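Local coordinates for protein glutaminase 1 (Escherichia coli, PDB 1U60) that catalyses the hydrolysis of L-glutamine to L-glutamate and ammonium, at residues Val70-Pro82 and Val225-Met238. Numbering follows the deposited sequence.
Sequences VCTLALALEDVGP and VLQADNVPYILAEM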
loop_
_atom_site.group_PDB
_atom_site.type_symbol
_atom_site.label_atom_id
_atom_site.label_comp_id
_atom_site.label_asym_id
_atom_site.label_seq_id
_atom_site.Cartn_x
_atom_site.Cartn_y
_atom_site.Cartn_z
ATOM N N VAL A 70 13.126 1.687 -9.083
ATOM C CA VAL A 70 12.545 2.969 -8.656
ATOM C C VAL A 70 13.047 4.034 -9.638
ATOM O O VAL A 70 12.290 4.935 -10.053
ATOM C CB VAL A 70 12.929 3.292 -7.201
ATOM C CG1 VAL A 70 12.551 4.720 -6.846
ATOM C CG2 VAL A 70 12.312 2.303 -6.261
ATOM N N CYS A 71 14.334 3.960 -9.986
ATOM C CA CYS A 71 14.911 4.995 -10.847
ATOM C C CYS A 71 14.338 4.950 -12.272
ATOM O O CYS A 71 14.071 5.967 -12.882
ATOM C CB CYS A 71 16.426 4.877 -10.933
ATOM S SG CYS A 71 17.288 4.818 -9.321
ATOM N N THR A 72 14.154 3.750 -12.811
ATOM C CA THR A 72 13.646 3.669 -14.168
ATOM C C THR A 72 12.174 4.047 -14.195
ATOM O O THR A 72 11.667 4.648 -15.200
ATOM C CB THR A 72 13.934 2.248 -14.699
ATOM O OG1 THR A 72 15.363 2.159 -14.961
ATOM C CG2 THR A 72 13.189 1.962 -16.018
ATOM N N LEU A 73 11.446 3.688 -13.131
ATOM C CA LEU A 73 10.073 4.133 -13.000
ATOM C C LEU A 73 10.035 5.663 -13.045
ATOM O O LEU A 73 9.155 6.274 -13.666
ATOM C CB LEU A 73 9.464 3.614 -11.696
ATOM C CG LEU A 73 8.102 4.157 -11.306
ATOM C CD1 LEU A 73 7.118 3.924 -12.500
ATOM C CD2 LEU A 73 7.564 3.575 -10.010
ATOM N N ALA A 74 10.924 6.291 -12.281
ATOM C CA ALA A 74 10.937 7.761 -12.222
ATOM C C ALA A 74 11.139 8.330 -13.637
ATOM O O ALA A 74 10.421 9.237 -14.077
ATOM C CB ALA A 74 11.969 8.220 -11.297
ATOM N N LEU A 75 12.065 7.736 -14.397
ATOM C CA LEU A 75 12.287 8.179 -15.770
ATOM C C LEU A 75 11.077 7.950 -16.671
ATOM O O LEU A 75 10.725 8.800 -17.495
ATOM C CB LEU A 75 13.554 7.515 -16.335
ATOM C CG LEU A 75 13.964 7.999 -17.702
ATOM C CD1 LEU A 75 14.107 9.520 -17.764
ATOM C CD2 LEU A 75 15.230 7.300 -18.072
ATOM N N ALA A 76 10.416 6.801 -16.520
ATOM C CA ALA A 76 9.261 6.504 -17.374
ATOM C C ALA A 76 8.176 7.526 -17.113
ATOM O O ALA A 76 7.493 7.990 -18.034
ATOM C CB ALA A 76 8.729 5.148 -17.103
ATOM N N LEU A 77 7.995 7.909 -15.855
ATOM C CA LEU A 77 7.000 8.923 -15.533
ATOM C C LEU A 77 7.327 10.273 -16.170
ATOM O O LEU A 77 6.436 10.959 -16.700
ATOM C CB LEU A 77 6.793 9.060 -14.018
ATOM C CG LEU A 77 6.085 7.917 -13.265
ATOM C CD1 LEU A 77 6.389 8.008 -11.797
ATOM C CD2 LEU A 77 4.583 7.950 -13.532
ATOM N N GLU A 78 8.594 10.649 -16.188
ATOM C CA GLU A 78 9.005 11.898 -16.802
ATOM C C GLU A 78 8.801 11.817 -18.309
ATOM O O GLU A 78 8.345 12.801 -18.929
ATOM C CB GLU A 78 10.482 12.220 -16.522
ATOM C CG GLU A 78 10.820 12.463 -15.057
ATOM C CD GLU A 78 10.144 13.713 -14.515
ATOM O OE1 GLU A 78 10.142 14.751 -15.232
ATOM O OE2 GLU A 78 9.573 13.667 -13.411
ATOM N N ASP A 79 9.084 10.653 -18.891
ATOM C CA ASP A 79 8.961 10.441 -20.346
ATOM C C ASP A 79 7.537 10.363 -20.875
ATOM O O ASP A 79 7.217 11.020 -21.863
ATOM C CB ASP A 79 9.662 9.174 -20.782
ATOM C CG ASP A 79 11.164 9.318 -20.890
ATOM O OD1 ASP A 79 11.744 10.413 -20.630
ATOM O OD2 ASP A 79 11.855 8.315 -21.162
ATOM N N VAL A 80 6.659 9.567 -20.234
ATOM C CA VAL A 80 5.342 9.271 -20.801
ATOM C C VAL A 80 4.155 9.662 -19.895
ATOM O O VAL A 80 3.029 9.701 -20.353
ATOM C CB VAL A 80 5.222 7.786 -21.247
ATOM C CG1 VAL A 80 6.324 7.420 -22.246
ATOM C CG2 VAL A 80 5.216 6.795 -20.032
ATOM N N GLY A 81 4.433 9.989 -18.633
ATOM C CA GLY A 81 3.460 10.508 -17.682
ATOM C C GLY A 81 2.747 9.400 -16.924
ATOM O O GLY A 81 2.851 8.231 -17.316
ATOM N N PRO A 82 2.029 9.743 -15.865
ATOM C CA PRO A 82 1.439 8.717 -15.000
ATOM C C PRO A 82 0.336 7.895 -15.602
ATOM O O PRO A 82 0.216 6.697 -15.263
ATOM C CB PRO A 82 0.930 9.511 -13.776
ATOM C CG PRO A 82 0.797 10.937 -14.309
ATOM C CD PRO A 82 1.877 11.091 -15.270
ATOM N N VAL A 225 15.482 17.049 -10.497
ATOM C CA VAL A 225 15.611 15.885 -11.366
ATOM C C VAL A 225 14.236 15.423 -11.830
ATOM O O VAL A 225 14.094 15.004 -12.941
ATOM C CB VAL A 225 16.286 14.716 -10.605
ATOM C CG1 VAL A 225 16.443 13.472 -11.446
ATOM C CG2 VAL A 225 17.573 15.134 -10.062
ATOM N N LEU A 226 13.244 15.422 -10.935
ATOM C CA LEU A 226 11.896 14.991 -11.262
ATOM C C LEU A 226 10.858 16.102 -11.050
ATOM O O LEU A 226 11.047 16.940 -10.191
ATOM C CB LEU A 226 11.511 13.814 -10.366
ATOM C CG LEU A 226 12.529 12.678 -10.263
ATOM C CD1 LEU A 226 12.015 11.632 -9.237
ATOM C CD2 LEU A 226 12.800 12.012 -11.635
ATOM N N GLN A 227 9.728 16.025 -11.742
ATOM C CA GLN A 227 8.633 16.912 -11.459
ATOM C C GLN A 227 8.028 16.512 -10.141
ATOM O O GLN A 227 7.798 15.329 -9.923
ATOM C CB GLN A 227 7.562 16.831 -12.530
ATOM C CG GLN A 227 8.049 17.285 -13.882
ATOM C CD GLN A 227 7.095 16.855 -14.983
ATOM O OE1 GLN A 227 7.401 15.934 -15.771
ATOM N NE2 GLN A 227 5.929 17.467 -14.999
ATOM N N ALA A 228 7.749 17.483 -9.294
ATOM C CA ALA A 228 7.129 17.217 -8.009
ATOM C C ALA A 228 5.870 16.350 -8.112
ATOM O O ALA A 228 5.636 15.465 -7.261
ATOM C CB ALA A 228 6.830 18.532 -7.302
ATOM N N ASP A 229 5.053 16.595 -9.143
ATOM C CA ASP A 229 3.762 15.925 -9.267
ATOM C C ASP A 229 3.939 14.447 -9.603
ATOM O O ASP A 229 3.011 13.684 -9.451
ATOM C CB ASP A 229 2.889 16.567 -10.348
ATOM C CG ASP A 229 2.277 17.888 -9.911
ATOM O OD1 ASP A 229 2.130 18.183 -8.682
ATOM O OD2 ASP A 229 1.877 18.692 -10.765
ATOM N N ASN A 230 5.107 14.070 -10.104
ATOM C CA ASN A 230 5.396 12.654 -10.389
ATOM C C ASN A 230 5.779 11.852 -9.169
ATOM O O ASN A 230 5.609 10.649 -9.182
ATOM C CB ASN A 230 6.452 12.488 -11.497
ATOM C CG ASN A 230 5.871 12.770 -12.877
ATOM O OD1 ASN A 230 4.663 12.562 -13.083
ATOM N ND2 ASN A 230 6.689 13.231 -13.819
ATOM N N VAL A 231 6.287 12.501 -8.130
ATOM C CA VAL A 231 6.849 11.769 -7.006
ATOM C C VAL A 231 5.809 10.940 -6.261
ATOM O O VAL A 231 6.104 9.797 -5.898
ATOM C CB VAL A 231 7.659 12.670 -6.089
ATOM C CG1 VAL A 231 8.162 11.909 -4.910
ATOM C CG2 VAL A 231 8.888 13.191 -6.860
ATOM N N PRO A 232 4.607 11.452 -5.990
ATOM C CA PRO A 232 3.646 10.611 -5.247
ATOM C C PRO A 232 3.322 9.283 -5.945
ATOM O O PRO A 232 3.000 8.311 -5.266
ATOM C CB PRO A 232 2.411 11.516 -5.114
ATOM C CG PRO A 232 2.983 12.843 -5.129
ATOM C CD PRO A 232 4.069 12.813 -6.214
ATOM N N TYR A 233 3.408 9.226 -7.284
ATOM C CA TYR A 233 3.139 7.986 -8.010
ATOM C C TYR A 233 4.238 6.978 -7.713
ATOM O O TYR A 233 4.001 5.787 -7.578
ATOM C CB TYR A 233 3.113 8.250 -9.506
ATOM C CG TYR A 233 1.989 9.179 -9.934
ATOM C CD1 TYR A 233 0.652 8.755 -9.907
ATOM C CD2 TYR A 233 2.266 10.473 -10.375
ATOM C CE1 TYR A 233 -0.354 9.598 -10.287
ATOM C CE2 TYR A 233 1.266 11.309 -10.775
ATOM C CZ TYR A 233 -0.046 10.881 -10.711
ATOM O OH TYR A 233 -1.039 11.715 -11.131
ATOM N N ILE A 234 5.460 7.486 -7.668
ATOM C CA ILE A 234 6.635 6.611 -7.366
ATOM C C ILE A 234 6.509 6.019 -5.964
ATOM O O ILE A 234 6.689 4.816 -5.743
ATOM C CB ILE A 234 7.926 7.348 -7.458
ATOM C CG1 ILE A 234 8.143 7.858 -8.864
ATOM C CG2 ILE A 234 9.075 6.461 -7.009
ATOM C CD1 ILE A 234 9.215 8.910 -8.923
ATOM N N LEU A 235 6.198 6.865 -5.015
ATOM C CA LEU A 235 6.031 6.435 -3.629
ATOM C C LEU A 235 4.849 5.499 -3.407
ATOM O O LEU A 235 4.949 4.575 -2.595
ATOM C CB LEU A 235 5.909 7.673 -2.719
ATOM C CG LEU A 235 7.126 8.630 -2.696
ATOM C CD1 LEU A 235 6.962 9.703 -1.692
ATOM C CD2 LEU A 235 8.467 7.880 -2.455
ATOM N N ALA A 236 3.753 5.711 -4.139
ATOM C CA ALA A 236 2.610 4.821 -4.061
ATOM C C ALA A 236 3.011 3.431 -4.535
ATOM O O ALA A 236 2.703 2.421 -3.869
ATOM C CB ALA A 236 1.460 5.325 -4.895
ATOM N N GLU A 237 3.722 3.368 -5.652
ATOM C CA GLU A 237 4.166 2.078 -6.172
ATOM C C GLU A 237 5.071 1.370 -5.156
ATOM O O GLU A 237 4.921 0.140 -4.945
ATOM C CB GLU A 237 4.897 2.246 -7.509
ATOM C CG GLU A 237 4.033 2.770 -8.704
ATOM C CD GLU A 237 3.176 1.786 -9.442
ATOM O OE1 GLU A 237 2.845 0.683 -8.905
ATOM O OE2 GLU A 237 2.786 2.144 -10.624
ATOM N N MET A 238 5.977 2.124 -4.537
ATOM C CA MET A 238 6.847 1.588 -3.502
ATOM C C MET A 238 6.008 1.059 -2.317
ATOM O O MET A 238 6.283 -0.041 -1.825
ATOM C CB MET A 238 7.833 2.640 -3.015
ATOM C CG MET A 238 8.966 2.925 -4.048
ATOM S SD MET A 238 9.897 4.426 -3.690
ATOM C CE MET A 238 10.735 3.968 -2.171
HETATM O O HOH W 1 5.597 13.664 -16.666
#
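Val70 meets helix 231-238 with both methyl branches: CG1 lies against Ile234 CG2, while CG2 faces CG and SD of Met238, whose flexible thioether chain fits itself to the beta-branched valine. One turn on, Leu73 is long enough to send CD2 across the aliphatic stem of Glu237, 3.8 Å from Glu237 CG. Ala74 CB, a bare methyl, lies 3.7 Å from Ile234 CD1 and also takes Leu226 CD2. Leu77, branched at its end, presses CD1 to 3.4 Å from Ile234 CG1, tighter than usual van der Waals contact.

These residues fall on one face of helix 70-80, which runs roughly antiparallel to helix 231-238 at 142°, their axes coming within 10.0 Å at the closest. Both belong to the helical part of the glutaminase fold, related to that of the beta-lactamases; the helix bearing Val70 starts just beyond Ser66, a predicted substrate-binding residue.

Polar groups take over at Glu78, long enough for OE2 to accept from Gln227 N and Asn230 ND2, both at 2.9 Å; its chain bends at chi2 (-66°). Gln227 N comes on the syn side, tilted out of plane; ND2 comes from above the opposite face, OE2 lying in the Asn230 amide plane and the bond nearly straight (174°). Asparagine's NH2 has a second hydrogen for a water that donates to Leu77 O. At Gly81 the chain leaves the helix with positive phi, easy for glycine. Pro82 CB lies 3.5 Å from the Tyr233 ring centroid, a CH-pi contact placing the compact, puckered proline over the flat aromatic face; Tyr252 of the second subunit also meets Tyr233 and hydrogen-bonds to Pro82 O.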